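Paenibacillus xanthan lyase (Paenibacillus, PDB 6F2P) probably cleaves, by beta-elimination, the bond between the terminal mannose and the glucuronic acid in the side chains of xanthan. Local coordinates at residues 143-146 with 147-151; 321-324 with 325-329; 345-348 with 349-352. One frame throughout, in Å; residues are numbered along the deposited sequence.

Contact 1: 143-146 with 147-151; sequences TELT and ATQIS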
loop_
_atom_site.group_PDB
_atom_site.type_symbol
_atom_site.label_atom_id
_atom_site.label_comp_id
_atom_site.label_asym_id
_atom_site.label_seq_id
_atom_site.Cartn_x
_atom_site.Cartn_y
_atom_site.Cartn_z
ATOM N N THR A 143 3.860 3.003 51.683
ATOM C CA THR A 143 3.603 3.458 53.043
ATOM C C THR A 143 4.092 2.478 54.120
ATOM O O THR A 143 4.173 2.830 55.303
ATOM C CB THR A 143 2.106 3.696 53.248
ATOM O OG1 THR A 143 1.399 2.479 52.993
ATOM C CG2 THR A 143 1.613 4.757 52.294
ATOM N N GLU A 144 4.410 1.254 53.710
ATOM C CA GLU A 144 4.871 0.238 54.642
ATOM C C GLU A 144 6.381 0.119 54.613
ATOM O O GLU A 144 6.953 -0.741 55.282
ATOM C CB GLU A 144 4.250 -1.112 54.295
ATOM C CG GLU A 144 2.734 -1.081 54.217
ATOM C CD GLU A 144 2.089 -0.978 55.581
ATOM O OE1 GLU A 144 2.770 -1.260 56.596
ATOM O OE2 GLU A 144 0.895 -0.617 55.639
ATOM N N LEU A 145 7.027 0.978 53.829
ATOM C CA LEU A 145 8.473 0.911 53.641
ATOM C C LEU A 145 9.193 2.069 54.319
ATOM O O LEU A 145 8.626 3.138 54.491
ATOM C CB LEU A 145 8.800 0.912 52.149
ATOM C CG LEU A 145 8.262 -0.263 51.330
ATOM C CD1 LEU A 145 8.498 -0.009 49.849
ATOM C CD2 LEU A 145 8.934 -1.556 51.744
ATOM N N THR A 146 10.446 1.861 54.701
ATOM C CA THR A 146 11.260 2.960 55.197
ATOM C C THR A 146 11.821 3.754 54.023
ATOM O O THR A 146 11.794 3.298 52.878
ATOM C CB THR A 146 12.446 2.459 56.015
ATOM O OG1 THR A 146 13.412 1.868 55.130
ATOM C CG2 THR A 146 11.987 1.447 57.056
ATOM N N ALA A 147 12.341 4.941 54.312
ATOM C CA ALA A 147 12.967 5.761 53.287
ATOM C C ALA A 147 14.200 5.047 52.787
ATOM O O ALA A 147 14.555 5.143 51.613
ATOM C CB ALA A 147 13.344 7.110 53.850
ATOM N N THR A 148 14.849 4.322 53.689
ATOM C CA THR A 148 16.096 3.661 53.356
ATOM C C THR A 148 15.820 2.499 52.406
ATOM O O THR A 148 16.570 2.263 51.455
ATOM C CB THR A 148 16.824 3.206 54.629
ATOM O OG1 THR A 148 17.028 4.343 55.476
ATOM C CG2 THR A 148 18.170 2.588 54.300
ATOM N N GLN A 149 14.723 1.789 52.653
ATOM C CA GLN A 149 14.306 0.715 51.761
ATOM C C GLN A 149 13.951 1.249 50.367
ATOM O O GLN A 149 14.402 0.717 49.347
ATOM C CB GLN A 149 13.127 -0.051 52.365
ATOM C CG GLN A 149 13.509 -0.909 53.558
ATOM C CD GLN A 149 12.303 -1.474 54.282
ATOM O OE1 GLN A 149 11.286 -0.794 54.453
ATOM N NE2 GLN A 149 12.406 -2.731 54.703
ATOM N N ILE A 150 13.149 2.306 50.329
ATOM C CA ILE A 150 12.745 2.908 49.066
ATOM C C ILE A 150 13.958 3.427 48.290
ATOM O O ILE A 150 14.067 3.237 47.073
ATOM C CB ILE A 150 11.726 4.030 49.293
ATOM C CG1 ILE A 150 10.410 3.431 49.791
ATOM C CG2 ILE A 150 11.500 4.815 48.010
ATOM C CD1 ILE A 150 9.423 4.455 50.313
ATOM N N SER A 151 14.874 4.061 49.010
ATOM C CA SER A 151 16.125 4.523 48.429
ATOM C C SER A 151 16.924 3.388 47.785
ATOM O O SER A 151 17.388 3.513 46.653
ATOM C CB SER A 151 16.978 5.197 49.494
ATOM O OG SER A 151 18.349 4.967 49.230
#
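Gln149 OE1 is gripped from the residue three places back: Thr146 N donates to it at 2.8 Å, and the N-H points almost straight at the oxygen, at 171°. The donor lies 16° out of the carbonyl plane. A second, weak bond from Thr146 OG1 reaches the same OE1 at 3.5 Å. The exchange is reciprocal, because Gln149 N donates to Thr146 OG1 at 2.8 Å. The threonine hydroxyl can face the backbone N-H of Gln149 because OG1 stands between the backbone N and the carbonyl carbon of its own residue (chi1 72°), while CG2, anti to the carbonyl carbon, comes 3.5 Å from Gln149 OE1. These two opposed bonds meet the definition of a capping box, with Thr146 as N-cap of helix 147-160, and they close the turn that follows helix 123-141 in the alpha-helical domain of this family 8 polysaccharide lyase. Regular helix bonding starts alongside, where Ile150 N donates to Thr146 O at 3.1 Å. The glutamine chain is extended beyond CG and crosses the threonine side chain at about a right angle, its CG passing 3.2 Å from OG1. At the far end, NE2 is held by Asp106 of helix 95-111, so the two ends of the amide have separate partners, which probably fixes its rotation. With an alanine here, Thr146 N would probably lose its side-chain acceptor and Asp106 its amide partner. Leu145 crosses Ile150 obliquely, with CB 3.8 Å from Ile150 CG1, and Leu145 CD2 lies 3.7 Å from Gln149 OE1. Leu145 and Gln149 both rest on Ile102, and Glu144 forms a salt bridge to Lys98 of that same helix.

Contact 2: 321-324 with 325-329; sequences MVKY and WLLLD. With CA (calcium ion), chain E.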
loop_
_atom_site.group_PDB
_atom_site.type_symbol
_atom_site.label_atom_id
_atom_site.label_comp_id
_atom_site.label_asym_id
_atom_site.label_seq_id
_atom_site.Cartn_x
_atom_site.Cartn_y
_atom_site.Cartn_z
ATOM N N MET A 321 -17.355 2.967 20.907
ATOM C CA MET A 321 -16.900 1.756 20.252
ATOM C C MET A 321 -16.588 0.662 21.288
ATOM O O MET A 321 -16.947 -0.506 21.098
ATOM C CB MET A 321 -15.730 2.048 19.300
ATOM C CG MET A 321 -14.441 2.495 19.965
ATOM S SD MET A 321 -13.113 2.764 18.772
ATOM C CE MET A 321 -13.539 4.375 18.122
ATOM N N VAL A 322 -15.959 1.044 22.398
ATOM C CA VAL A 322 -15.691 0.099 23.475
ATOM C C VAL A 322 -16.988 -0.467 24.062
ATOM O O VAL A 322 -17.076 -1.666 24.335
ATOM C CB VAL A 322 -14.801 0.717 24.578
ATOM C CG1 VAL A 322 -14.745 -0.172 25.819
ATOM C CG2 VAL A 322 -13.409 0.935 24.047
ATOM N N LYS A 323 -17.999 0.379 24.233
ATOM C CA LYS A 323 -19.279 -0.109 24.736
ATOM C C LYS A 323 -19.843 -1.183 23.821
ATOM O O LYS A 323 -20.234 -2.254 24.290
ATOM C CB LYS A 323 -20.297 1.021 24.898
ATOM C CG LYS A 323 -21.593 0.571 25.573
ATOM C CD LYS A 323 -22.345 1.736 26.190
ATOM C CE LYS A 323 -23.519 1.245 27.027
ATOM N NZ LYS A 323 -24.217 2.350 27.751
ATOM N N TYR A 324 -19.873 -0.883 22.524
ATOM C CA TYR A 324 -20.311 -1.817 21.487
ATOM C C TYR A 324 -19.666 -3.180 21.654
ATOM O O TYR A 324 -20.356 -4.199 21.699
ATOM C CB TYR A 324 -19.976 -1.261 20.095
ATOM C CG TYR A 324 -20.329 -2.180 18.938
ATOM C CD1 TYR A 324 -21.655 -2.473 18.637
ATOM C CD2 TYR A 324 -19.343 -2.736 18.136
ATOM C CE1 TYR A 324 -21.988 -3.305 17.573
ATOM C CE2 TYR A 324 -19.666 -3.570 17.069
ATOM C CZ TYR A 324 -20.993 -3.848 16.792
ATOM O OH TYR A 324 -21.337 -4.675 15.738
ATOM N N TRP A 325 -18.340 -3.187 21.758
ATOM C CA TRP A 325 -17.595 -4.427 21.893
ATOM C C TRP A 325 -17.851 -5.142 23.222
ATOM O O TRP A 325 -17.824 -6.372 23.287
ATOM C CB TRP A 325 -16.099 -4.167 21.732
ATOM C CG TRP A 325 -15.702 -3.703 20.360
ATOM C CD1 TRP A 325 -16.234 -4.108 19.162
ATOM C CD2 TRP A 325 -14.684 -2.741 20.042
ATOM N NE1 TRP A 325 -15.602 -3.460 18.123
ATOM C CE2 TRP A 325 -14.652 -2.614 18.637
ATOM C CE3 TRP A 325 -13.798 -1.973 20.811
ATOM C CZ2 TRP A 325 -13.766 -1.754 17.989
ATOM C CZ3 TRP A 325 -12.923 -1.119 20.167
ATOM C CH2 TRP A 325 -12.910 -1.016 18.772
ATOM N N LEU A 326 -18.082 -4.381 24.287
ATOM C CA LEU A 326 -18.277 -4.981 25.608
ATOM C C LEU A 326 -19.635 -5.650 25.681
ATOM O O LEU A 326 -19.783 -6.708 26.287
ATOM C CB LEU A 326 -18.162 -3.935 26.708
ATOM C CG LEU A 326 -16.758 -3.456 27.053
ATOM C CD1 LEU A 326 -16.821 -2.234 27.957
ATOM C CD2 LEU A 326 -15.998 -4.580 27.723
ATOM N N LEU A 327 -20.623 -5.028 25.047
ATOM C CA LEU A 327 -21.977 -5.570 24.988
ATOM C C LEU A 327 -22.019 -6.881 24.200
ATOM O O LEU A 327 -22.880 -7.736 24.426
ATOM C CB LEU A 327 -22.918 -4.540 24.353
ATOM C CG LEU A 327 -23.168 -3.285 25.190
ATOM C CD1 LEU A 327 -23.790 -2.207 24.344
ATOM C CD2 LEU A 327 -24.056 -3.608 26.379
ATOM N N LEU A 328 -21.087 -7.029 23.267
ATOM C CA LEU A 328 -21.023 -8.232 22.458
ATOM C C LEU A 328 -20.327 -9.336 23.220
ATOM O O LEU A 328 -20.531 -10.511 22.930
ATOM C CB LEU A 328 -20.291 -7.960 21.146
ATOM C CG LEU A 328 -21.048 -7.063 20.170
ATOM C CD1 LEU A 328 -20.172 -6.680 19.000
ATOM C CD2 LEU A 328 -22.289 -7.759 19.682
ATOM N N ASP A 329 -19.516 -8.947 24.202
ATOM C CA ASP A 329 -18.665 -9.882 24.931
ATOM C C ASP A 329 -19.439 -10.645 26.008
ATOM O O ASP A 329 -19.162 -10.523 27.206
ATOM C CB ASP A 329 -17.473 -9.140 25.537
ATOM C CG ASP A 329 -16.327 -10.066 25.892
ATOM O OD1 ASP A 329 -16.381 -11.248 25.486
ATOM O OD2 ASP A 329 -15.367 -9.611 26.561
HETATM CA CA CA E . -15.701 -13.114 24.057
HETATM O O HOH W 1 -17.654 -12.242 22.965
HETATM O O HOH W 2 -14.448 -11.449 22.915
HETATM O O HOH W 3 -14.804 -15.397 22.800
#
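Trp325 can be traced outward from CB against Met321, Val322 and Tyr324. CB lies 3.7 Å from Val322 O. From CG on, the indole passes above Met321 O, which stands 3.2 Å from the ring plane over one face, offset toward the rim; CD2 comes nearest to it, at 3.4 Å. That oxygen also accepts the helix bond from Trp325 N, so it serves both the backbone and the ring face. The placement depends on CG being anti to the carbonyl carbon (chi1 -66°), which folds the indole back along the chain. On the pyrrole side, CD1 meets Tyr324 CD2 at 3.5 Å, the two rings being oblique, with planes at 55°. At the outer rim, CZ3 is 3.9 Å from Met321 CG, and the tip, CH2, is 3.8 Å from Met321 SD. The methionine runs beside the indole in the same direction, its SD making an oblique Met-aromatic contact. A turn later, Leu328 CD1 sits over one face of the Tyr324 ring as a CH-pi contact, 3.9 Å from its centroid. Val322 CG1 and Leu326 CD1 are paired at 3.6 Å. Just beyond, Asp329 OD1 binds a calcium ion together with Asp331, Thr333 and three waters. Among its neighbours, helix 312-328 turns Met321 to helix 256-267, Val322 and Trp325 to Ile303 of helix 292-307, and Leu326 to both Met300 of that helix and Ala346 of helix 340-351.

Contact 3: 345-348 with 349-352; sequences AANQ and LVND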
loop_
_atom_site.group_PDB
_atom_site.type_symbol
_atom_site.label_atom_id
_atom_site.label_comp_id
_atom_site.label_asym_id
_atom_site.label_seq_id
_atom_site.Cartn_x
_atom_site.Cartn_y
_atom_site.Cartn_z
ATOM N N ALA A 345 -13.999 0.798 35.270
ATOM C CA ALA A 345 -14.152 1.669 34.104
ATOM C C ALA A 345 -15.064 1.043 33.060
ATOM O O ALA A 345 -15.957 1.700 32.541
ATOM C CB ALA A 345 -12.805 1.995 33.494
ATOM N N ALA A 346 -14.845 -0.233 32.764
ATOM C CA ALA A 346 -15.627 -0.931 31.749
ATOM C C ALA A 346 -17.088 -1.023 32.138
ATOM O O ALA A 346 -17.963 -0.767 31.322
ATOM C CB ALA A 346 -15.065 -2.326 31.508
ATOM N N ASN A 347 -17.352 -1.401 33.383
ATOM C CA ASN A 347 -18.730 -1.563 33.838
ATOM C C ASN A 347 -19.469 -0.232 33.933
ATOM O O ASN A 347 -20.643 -0.136 33.567
ATOM C CB ASN A 347 -18.785 -2.323 35.168
ATOM C CG ASN A 347 -18.829 -3.835 34.977
ATOM O OD1 ASN A 347 -19.333 -4.334 33.966
ATOM N ND2 ASN A 347 -18.310 -4.570 35.952
ATOM N N GLN A 348 -18.778 0.795 34.414
ATOM C CA GLN A 348 -19.365 2.122 34.521
ATOM C C GLN A 348 -19.845 2.548 33.142
ATOM O O GLN A 348 -20.930 3.110 32.975
ATOM C CB GLN A 348 -18.324 3.106 35.057
ATOM C CG GLN A 348 -18.881 4.444 35.501
ATOM C CD GLN A 348 -19.147 5.392 34.344
ATOM O OE1 GLN A 348 -19.971 6.302 34.452
ATOM N NE2 GLN A 348 -18.444 5.190 33.234
ATOM N N LEU A 349 -19.019 2.245 32.153
ATOM C CA LEU A 349 -19.284 2.565 30.764
ATOM C C LEU A 349 -20.506 1.842 30.184
ATOM O O LEU A 349 -21.314 2.454 29.496
ATOM C CB LEU A 349 -18.039 2.243 29.945
ATOM C CG LEU A 349 -18.101 2.410 28.441
ATOM C CD1 LEU A 349 -18.473 3.835 28.118
ATOM C CD2 LEU A 349 -16.751 2.056 27.882
ATOM N N VAL A 350 -20.651 0.551 30.450
ATOM C CA VAL A 350 -21.803 -0.172 29.914
ATOM C C VAL A 350 -23.086 0.117 30.690
ATOM O O VAL A 350 -24.177 -0.228 30.247
ATOM C CB VAL A 350 -21.575 -1.689 29.885
ATOM C CG1 VAL A 350 -20.217 -2.004 29.297
ATOM C CG2 VAL A 350 -21.689 -2.256 31.268
ATOM N N ASN A 351 -22.949 0.749 31.849
ATOM C CA ASN A 351 -24.099 1.071 32.682
ATOM C C ASN A 351 -24.543 2.513 32.489
ATOM O O ASN A 351 -25.623 2.920 32.931
ATOM C CB ASN A 351 -23.775 0.801 34.148
ATOM C CG ASN A 351 -23.760 -0.676 34.467
ATOM O OD1 ASN A 351 -24.612 -1.428 33.990
ATOM N ND2 ASN A 351 -22.785 -1.106 35.268
ATOM N N ASP A 352 -23.693 3.277 31.817
ATOM C CA ASP A 352 -23.960 4.676 31.521
ATOM C C ASP A 352 -24.856 4.779 30.286
ATOM O O ASP A 352 -24.430 4.475 29.170
ATOM C CB ASP A 352 -22.629 5.393 31.285
ATOM C CG ASP A 352 -22.776 6.893 31.151
ATOM O OD1 ASP A 352 -23.867 7.371 30.780
ATOM O OD2 ASP A 352 -21.776 7.596 31.406
#
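Leu349 N donates to Ala345 O and Val350 N to Ala346 O, each at 3.1 Å, which are regular i to i+4 bonds with N-H angles near 150°. Toward the C-terminal end of alpha helix 340-351 the pattern weakens: Asn351 N is shared between Asn347 O and Gln348 O, both bonds weak. The side chains of the second half lean on the carbonyls of the first. Val350 straddles two of them, its CG1 3.3 Å from Ala346 O and its CG2 at the same distance from Asn347 O. Leu349 lays CB 3.3 Å from Ala346 O, while its branch leaves anti to the backbone N (chi1 176°) and heads for Lys319 of helix 312-328 and Val355. The small Ala346 packs against Phe334 and Leu335 of the intervening loop, and Val350 against Leu326. Asn351 turns its amide back over the helix end; ND2 comes close to Asn347 O, but the angle is too poor for a hydrogen bond. Gln348, bent at chi2, runs alongside Asp352 in the same direction, and their amide and carboxylate planes are nearly perpendicular. The aspartate has its polar partner further along the chain, since OD1 is hydrogen-bonded to Thr354 OG1. On the Gln348 side of the carboxylate, Asp352 OD2 lies 3.8 Å from Gln348 OE1, an approach of two acceptor oxygens and not a bond.

In the fold
From the N terminus, contact 1 closes the turn between helices 123-141 and 147-160, contact 2 spans the C-terminal end of helix 312-328, and contact 3 lies at that of helix 340-351. Each is local, and they come in series without nesting or crossing. Contact 1 stands apart on the surface of the helical domain, its centre about 42 Å from that of contact 2 and about 37 Å from that of contact 3. Contacts 2 and 3, centres about 10 Å apart, touch where two successive helices pack: Val322 CG1 is 3.6 Å from Leu349 CD2. The calcium-binding loop connects them, and Lys323 NZ donates a hydrogen bond to Val355 O, just past the second, and a weak one to Leu349 O.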